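Local coordinates for GphF Dehydratase 1 (Archangium violaceum, PDB 6MBH), which probably dehydrates a polyketide intermediate in gephyronic acid synthesis, as a double-hotdog dehydratase domain, here in an engineered variant without olefin isomerase activity, at residues R7-L12 with Y54-L59; C25-V30 with R94-S99. All blocks are in the same frame, centred on the assembly; numbering follows the deposited sequence. Where two conformers were deposited one is given.

Contact 1. Residues R7-L12 with Y54-L59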
loop_
_atom_site.group_PDB
_atom_site.type_symbol
_atom_site.label_atom_id
_atom_site.label_comp_id
_atom_site.label_asym_id
_atom_site.label_seq_id
_atom_site.Cartn_x
_atom_site.Cartn_y
_atom_site.Cartn_z
ATOM N N ARG A 7 -12.582 8.465 15.709
ATOM C CA ARG A 7 -11.197 8.658 15.271
ATOM C C ARG A 7 -11.173 8.816 13.751
ATOM O O ARG A 7 -11.366 7.840 13.016
ATOM C CB ARG A 7 -10.299 7.502 15.717
ATOM C CG ARG A 7 -8.800 7.733 15.414
ATOM C CD ARG A 7 -7.902 6.542 15.813
ATOM N NE ARG A 7 -8.620 5.261 15.794
ATOM C CZ ARG A 7 -8.099 4.101 15.392
ATOM N NH1 ARG A 7 -6.837 4.029 14.960
ATOM N NH2 ARG A 7 -8.854 3.008 15.410
ATOM N N PHE A 8 -10.935 10.044 13.277
ATOM C CA PHE A 8 -10.967 10.300 11.845
ATOM C C PHE A 8 -9.708 9.745 11.179
ATOM O O PHE A 8 -8.792 9.218 11.824
ATOM C CB PHE A 8 -11.144 11.790 11.566
ATOM C CG PHE A 8 -12.423 12.343 12.125
ATOM C CD1 PHE A 8 -13.563 11.554 12.186
ATOM C CD2 PHE A 8 -12.482 13.631 12.630
ATOM C CE1 PHE A 8 -14.754 12.047 12.738
ATOM C CE2 PHE A 8 -13.664 14.129 13.168
ATOM C CZ PHE A 8 -14.801 13.335 13.213
ATOM N N HIS A 9 -9.681 9.826 9.868
ATOM C CA HIS A 9 -8.574 9.187 9.191
ATOM C C HIS A 9 -8.339 10.005 7.945
ATOM O O HIS A 9 -9.322 10.444 7.314
ATOM C CB HIS A 9 -8.893 7.735 8.815
ATOM C CG HIS A 9 -7.739 7.007 8.203
ATOM N ND1 HIS A 9 -7.431 7.094 6.862
ATOM C CD2 HIS A 9 -6.824 6.164 8.754
ATOM C CE1 HIS A 9 -6.359 6.348 6.614
ATOM N NE2 HIS A 9 -5.968 5.779 7.750
ATOM N N PRO A 10 -7.083 10.199 7.544
ATOM C CA PRO A 10 -6.799 11.081 6.392
ATOM C C PRO A 10 -7.324 10.585 5.065
ATOM O O PRO A 10 -7.435 11.393 4.123
ATOM C CB PRO A 10 -5.260 11.152 6.342
ATOM C CG PRO A 10 -4.771 10.533 7.578
ATOM C CD PRO A 10 -5.869 9.736 8.234
ATOM N N LEU A 11 -7.561 9.287 4.928
ATOM C CA LEU A 11 -8.058 8.697 3.703
ATOM C C LEU A 11 -9.465 8.180 3.865
ATOM O O LEU A 11 -10.299 8.435 3.009
ATOM C CB LEU A 11 -7.145 7.550 3.240
ATOM C CG LEU A 11 -5.684 7.955 2.972
ATOM C CD1 LEU A 11 -4.875 6.699 2.808
ATOM C CD2 LEU A 11 -5.586 8.871 1.680
ATOM N N LEU A 12 -9.767 7.495 4.983
ATOM C CA LEU A 12 -11.125 7.003 5.208
ATOM C C LEU A 12 -12.124 8.129 5.378
ATOM O O LEU A 12 -13.276 8.021 4.934
ATOM C CB LEU A 12 -11.199 6.141 6.474
ATOM C CG LEU A 12 -11.142 4.657 6.376
ATOM C CD1 LEU A 12 -11.585 4.111 7.792
ATOM C CD2 LEU A 12 -11.996 4.101 5.241
ATOM N N TYR A 54 -5.443 2.030 -0.721
ATOM C CA TYR A 54 -6.613 1.230 -0.392
ATOM C C TYR A 54 -6.270 0.213 0.678
ATOM O O TYR A 54 -7.119 -0.083 1.534
ATOM C CB TYR A 54 -7.158 0.525 -1.648
ATOM C CG TYR A 54 -7.295 1.482 -2.833
ATOM C CD1 TYR A 54 -7.999 2.685 -2.689
ATOM C CD2 TYR A 54 -6.661 1.217 -4.081
ATOM C CE1 TYR A 54 -8.089 3.581 -3.798
ATOM C CE2 TYR A 54 -6.769 2.122 -5.154
ATOM C CZ TYR A 54 -7.475 3.293 -4.994
ATOM O OH TYR A 54 -7.627 4.251 -6.021
ATOM N N LEU A 55 -5.002 -0.274 0.696
ATOM C CA LEU A 55 -4.638 -1.242 1.744
ATOM C C LEU A 55 -4.705 -0.569 3.101
ATOM O O LEU A 55 -5.290 -1.120 4.056
ATOM C CB LEU A 55 -3.244 -1.815 1.475
ATOM C CG LEU A 55 -3.096 -2.516 0.099
ATOM C CD1 LEU A 55 -1.662 -3.118 -0.135
ATOM C CD2 LEU A 55 -4.178 -3.606 -0.118
ATOM N N GLU A 56 -4.244 0.702 3.164
ATOM C CA GLU A 56 -4.322 1.443 4.423
ATOM C C GLU A 56 -5.779 1.722 4.809
ATOM O O GLU A 56 -6.164 1.541 5.982
ATOM C CB GLU A 56 -3.539 2.737 4.316
ATOM C CG GLU A 56 -3.879 3.772 5.414
ATOM C CD GLU A 56 -3.478 3.303 6.863
ATOM O OE1 GLU A 56 -2.770 2.282 6.998
ATOM O OE2 GLU A 56 -3.848 3.997 7.834
ATOM N N MET A 57 -6.633 2.061 3.817
ATOM C CA MET A 57 -8.059 2.291 4.143
ATOM C C MET A 57 -8.676 1.052 4.785
ATOM O O MET A 57 -9.411 1.154 5.789
ATOM C CB MET A 57 -8.831 2.716 2.873
ATOM C CG MET A 57 -8.455 4.159 2.496
ATOM S SD MET A 57 -9.132 4.574 0.867
ATOM C CE MET A 57 -10.872 4.734 1.331
ATOM N N ALA A 58 -8.345 -0.113 4.244
ATOM C CA ALA A 58 -8.922 -1.350 4.745
ATOM C C ALA A 58 -8.440 -1.651 6.176
ATOM O O ALA A 58 -9.263 -1.978 7.055
ATOM C CB ALA A 58 -8.593 -2.493 3.798
ATOM N N LEU A 59 -7.128 -1.471 6.431
ATOM C CA LEU A 59 -6.591 -1.617 7.799
ATOM C C LEU A 59 -7.257 -0.625 8.740
ATOM O O LEU A 59 -7.626 -0.966 9.883
ATOM C CB LEU A 59 -5.070 -1.420 7.796
ATOM C CG LEU A 59 -4.312 -2.515 7.071
ATOM C CD1 LEU A 59 -2.896 -2.037 6.869
ATOM C CD2 LEU A 59 -4.321 -3.764 8.004
#
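Leu-12 and Met-57 bring the two backbones closest, CA to CA 5.7 Å, where the irregular segment 7-12 passes along the side of helix 54-59. That helix is part of 52-65, the long helix of a hotdog fold, in which a curved antiparallel sheet wraps round a helix. The polar link is a His-carboxylate hydrogen bond: His-9 NE2 donates to Glu-56 OE2 over 2.8 Å, with an N-H...O angle of 172°. The oxygen lies practically in the ring plane but is met on its anti side, and ring and carboxylate are 24° from coplanar. With CG anti to its own N (chi1 163°), Glu-56 extends toward His-9 and then bends at chi2. The backbone N-H groups of Glu-197 and Leu-198 also bind the carboxylate, one at each oxygen, which fixes its rotation. Across the imidazole, ND1 accepts from two backbone amides, Leu-11 N at 2.9 Å and Leu-12 N at 3.0 Å, so the proton sits on NE2 and the ring is gripped at both nitrogens. A leucine in place of His-9 would probably leave Glu-56 without its imidazole donor and the two amides without their shared acceptor, freeing the turn at 10-12 to shift. Apolar contacts continue the interface beside this bond. Leu-11 CD1 lies 4.0 Å from Glu-56 CG, the two side chains crossing at about a right angle, while Leu-11 CB rests 3.7 Å from Met-57 CG. Met-57 bends at chi3, and its terminal CE comes 4.1 Å from Leu-12 CD2.

Contact 2. Residues C25-V30 with R94-S99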
loop_
_atom_site.group_PDB
_atom_site.type_symbol
_atom_site.label_atom_id
_atom_site.label_comp_id
_atom_site.label_asym_id
_atom_site.label_seq_id
_atom_site.Cartn_x
_atom_site.Cartn_y
_atom_site.Cartn_z
ATOM N N CYS A 25 -20.294 2.532 6.706
ATOM C CA CYS A 25 -19.702 3.263 5.587
ATOM C C CYS A 25 -18.859 4.426 6.091
ATOM O O CYS A 25 -19.190 5.061 7.098
ATOM C CB CYS A 25 -20.818 3.779 4.650
ATOM S SG CYS A 25 -20.242 4.591 3.138
ATOM N N PHE A 26 -17.781 4.723 5.362
ATOM C CA PHE A 26 -16.956 5.903 5.567
ATOM C C PHE A 26 -16.902 6.646 4.233
ATOM O O PHE A 26 -16.973 6.013 3.163
ATOM C CB PHE A 26 -15.488 5.549 5.963
ATOM C CG PHE A 26 -15.347 4.715 7.230
ATOM C CD1 PHE A 26 -15.446 3.331 7.183
ATOM C CD2 PHE A 26 -15.032 5.317 8.437
ATOM C CE1 PHE A 26 -15.291 2.548 8.364
ATOM C CE2 PHE A 26 -14.895 4.547 9.620
ATOM C CZ PHE A 26 -14.992 3.170 9.558
ATOM N N THR A 27 -16.739 7.963 4.287
ATOM C CA THR A 27 -16.388 8.710 3.070
ATOM C C THR A 27 -15.472 9.854 3.486
ATOM O O THR A 27 -15.651 10.450 4.563
ATOM C CB THR A 27 -17.609 9.267 2.263
ATOM O OG1 THR A 27 -18.402 8.189 1.743
ATOM C CG2 THR A 27 -17.190 10.092 1.057
ATOM N N GLY A 28 -14.457 10.111 2.647
ATOM C CA GLY A 28 -13.582 11.257 2.828
ATOM C C GLY A 28 -13.202 11.845 1.480
ATOM O O GLY A 28 -13.414 11.231 0.442
ATOM N N THR A 29 -12.703 13.080 1.506
ATOM C CA THR A 29 -12.221 13.745 0.303
ATOM C C THR A 29 -10.698 13.685 0.296
ATOM O O THR A 29 -10.063 13.873 1.345
ATOM C CB THR A 29 -12.687 15.200 0.247
ATOM O OG1 THR A 29 -14.119 15.250 0.251
ATOM C CG2 THR A 29 -12.229 15.820 -1.015
ATOM N N VAL A 30 -10.105 13.408 -0.876
ATOM C CA VAL A 30 -8.656 13.483 -1.048
ATOM C C VAL A 30 -8.358 14.306 -2.302
ATOM O O VAL A 30 -9.225 14.519 -3.148
ATOM C CB VAL A 30 -7.976 12.109 -1.165
ATOM C CG1 VAL A 30 -8.209 11.249 0.141
ATOM C CG2 VAL A 30 -8.457 11.381 -2.404
ATOM N N ARG A 94 -13.861 12.043 -4.087
ATOM C CA ARG A 94 -14.405 11.377 -2.888
ATOM C C ARG A 94 -14.005 9.905 -2.919
ATOM O O ARG A 94 -14.082 9.307 -3.971
ATOM C CB ARG A 94 -15.926 11.461 -2.865
ATOM C CG ARG A 94 -16.427 12.887 -2.794
ATOM C CD ARG A 94 -17.454 13.057 -1.712
ATOM N NE ARG A 94 -17.579 14.481 -1.487
ATOM C CZ ARG A 94 -18.712 15.150 -1.605
ATOM N NH1 ARG A 94 -19.858 14.513 -1.460
ATOM N NH2 ARG A 94 -18.693 16.435 -1.907
ATOM N N LEU A 95 -13.586 9.389 -1.771
ATOM C CA LEU A 95 -13.266 7.954 -1.617
ATOM C C LEU A 95 -14.276 7.427 -0.613
ATOM O O LEU A 95 -14.488 8.087 0.381
ATOM C CB LEU A 95 -11.863 7.771 -1.045
ATOM C CG LEU A 95 -10.705 8.180 -1.934
ATOM C CD1 LEU A 95 -9.400 7.934 -1.203
ATOM C CD2 LEU A 95 -10.746 7.427 -3.246
ATOM N N ARG A 96 -14.834 6.266 -0.889
ATOM C CA ARG A 96 -15.844 5.703 0.013
ATOM C C ARG A 96 -15.489 4.255 0.306
ATOM O O ARG A 96 -15.195 3.547 -0.626
ATOM C CB ARG A 96 -17.193 5.729 -0.704
ATOM C CG ARG A 96 -18.355 5.222 0.131
ATOM C CD ARG A 96 -19.603 5.222 -0.707
ATOM N NE ARG A 96 -19.507 4.222 -1.740
ATOM C CZ ARG A 96 -20.397 4.055 -2.696
ATOM N NH1 ARG A 96 -21.393 4.907 -2.833
ATOM N NH2 ARG A 96 -20.297 3.035 -3.512
ATOM N N LEU A 97 -15.486 3.880 1.580
ATOM C CA LEU A 97 -15.320 2.475 1.916
ATOM C C LEU A 97 -16.624 2.030 2.543
ATOM O O LEU A 97 -17.103 2.661 3.502
ATOM C CB LEU A 97 -14.131 2.249 2.883
ATOM C CG LEU A 97 -13.884 0.789 3.319
ATOM C CD1 LEU A 97 -12.398 0.576 3.587
ATOM C CD2 LEU A 97 -14.683 0.421 4.558
ATOM N N ARG A 98 -17.208 0.961 2.001
ATOM C CA ARG A 98 -18.422 0.349 2.528
ATOM C C ARG A 98 -18.082 -1.043 3.029
ATOM O O ARG A 98 -17.306 -1.757 2.382
ATOM C CB ARG A 98 -19.484 0.217 1.451
ATOM C CG ARG A 98 -20.053 1.516 0.964
ATOM C CD ARG A 98 -21.182 1.271 -0.012
ATOM N NE ARG A 98 -22.403 0.773 0.602
ATOM C CZ ARG A 98 -22.787 -0.502 0.579
ATOM N NH1 ARG A 98 -22.020 -1.407 -0.011
ATOM N NH2 ARG A 98 -23.936 -0.872 1.135
ATOM N N SER A 99 -18.680 -1.447 4.150
ATOM C CA SER A 99 -18.426 -2.758 4.738
ATOM C C SER A 99 -19.723 -3.475 5.045
ATOM O O SER A 99 -20.635 -2.909 5.672
ATOM C CB SER A 99 -17.613 -2.641 6.021
ATOM O OG SER A 99 -17.315 -3.929 6.537
#
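Phe-26 and Leu-97 form a hydrogen-bonded antiparallel pair: Phe-26 N reaches Leu-97 O at 2.9 Å, and the return bond from Leu-97 N to Phe-26 O is more bent, 144° at the hydrogen. Gly-28 and Leu-95 repeat the pattern, and both of their bonds are straighter than that return bond. The axes of strands 25-30 and 94-99 run 4.7 Å apart at 170°, as neighbours in one antiparallel sheet. On the face of Phe-26 and Leu-97 their side chains lie side by side, ring CD1 of Phe-26 4.0 Å from Leu-97 CD2. Farther along, Val-30 stands across Leu-95, its CG2 3.8 Å from Leu-95 CD1. The other face carries Cys-25, Thr-27 and the arginines. Arg-96 swings CG to the far side from its own nitrogen (chi1 -178°), which lays the chain past Thr-27. Arg-96 CG passes 3.4 Å from Thr-27 OG1. The guanidinium leads away to a salt bridge with Glu-117 and a cation-pi contact with Trp-120, while Arg-98 is held by Glu-105 and Asp-18. Strand 14-16 flanks 24-30 and strand 103-109 flanks 93-100, and helix 52-65 packs on the Phe-26 and Leu-97 face through Arg-64, Leu-65 and Ala-61.

How the contacts relate
From the N terminus, the chain first lays down 7-12, runs through strand 14-16 and makes strand 25-30. It then enters helix 52-65, where 54-59 closes the loop of contact 1 across 41 intervening residues. Strand 94-99 follows and closes contact 2 across 63. The order 7-12, 25-30, 54-59, 94-99 means that the two closures cross: each loop contains one segment of the other contact. Their centres lie 9 Å apart and they touch directly: Leu-12 CD2 is 3.7 Å from Leu-97 CB, and Leu-11 CD2 is 3.9 Å from Val-30 CG1. Together they tie the N-terminal loop to the helix, and both to the sheet.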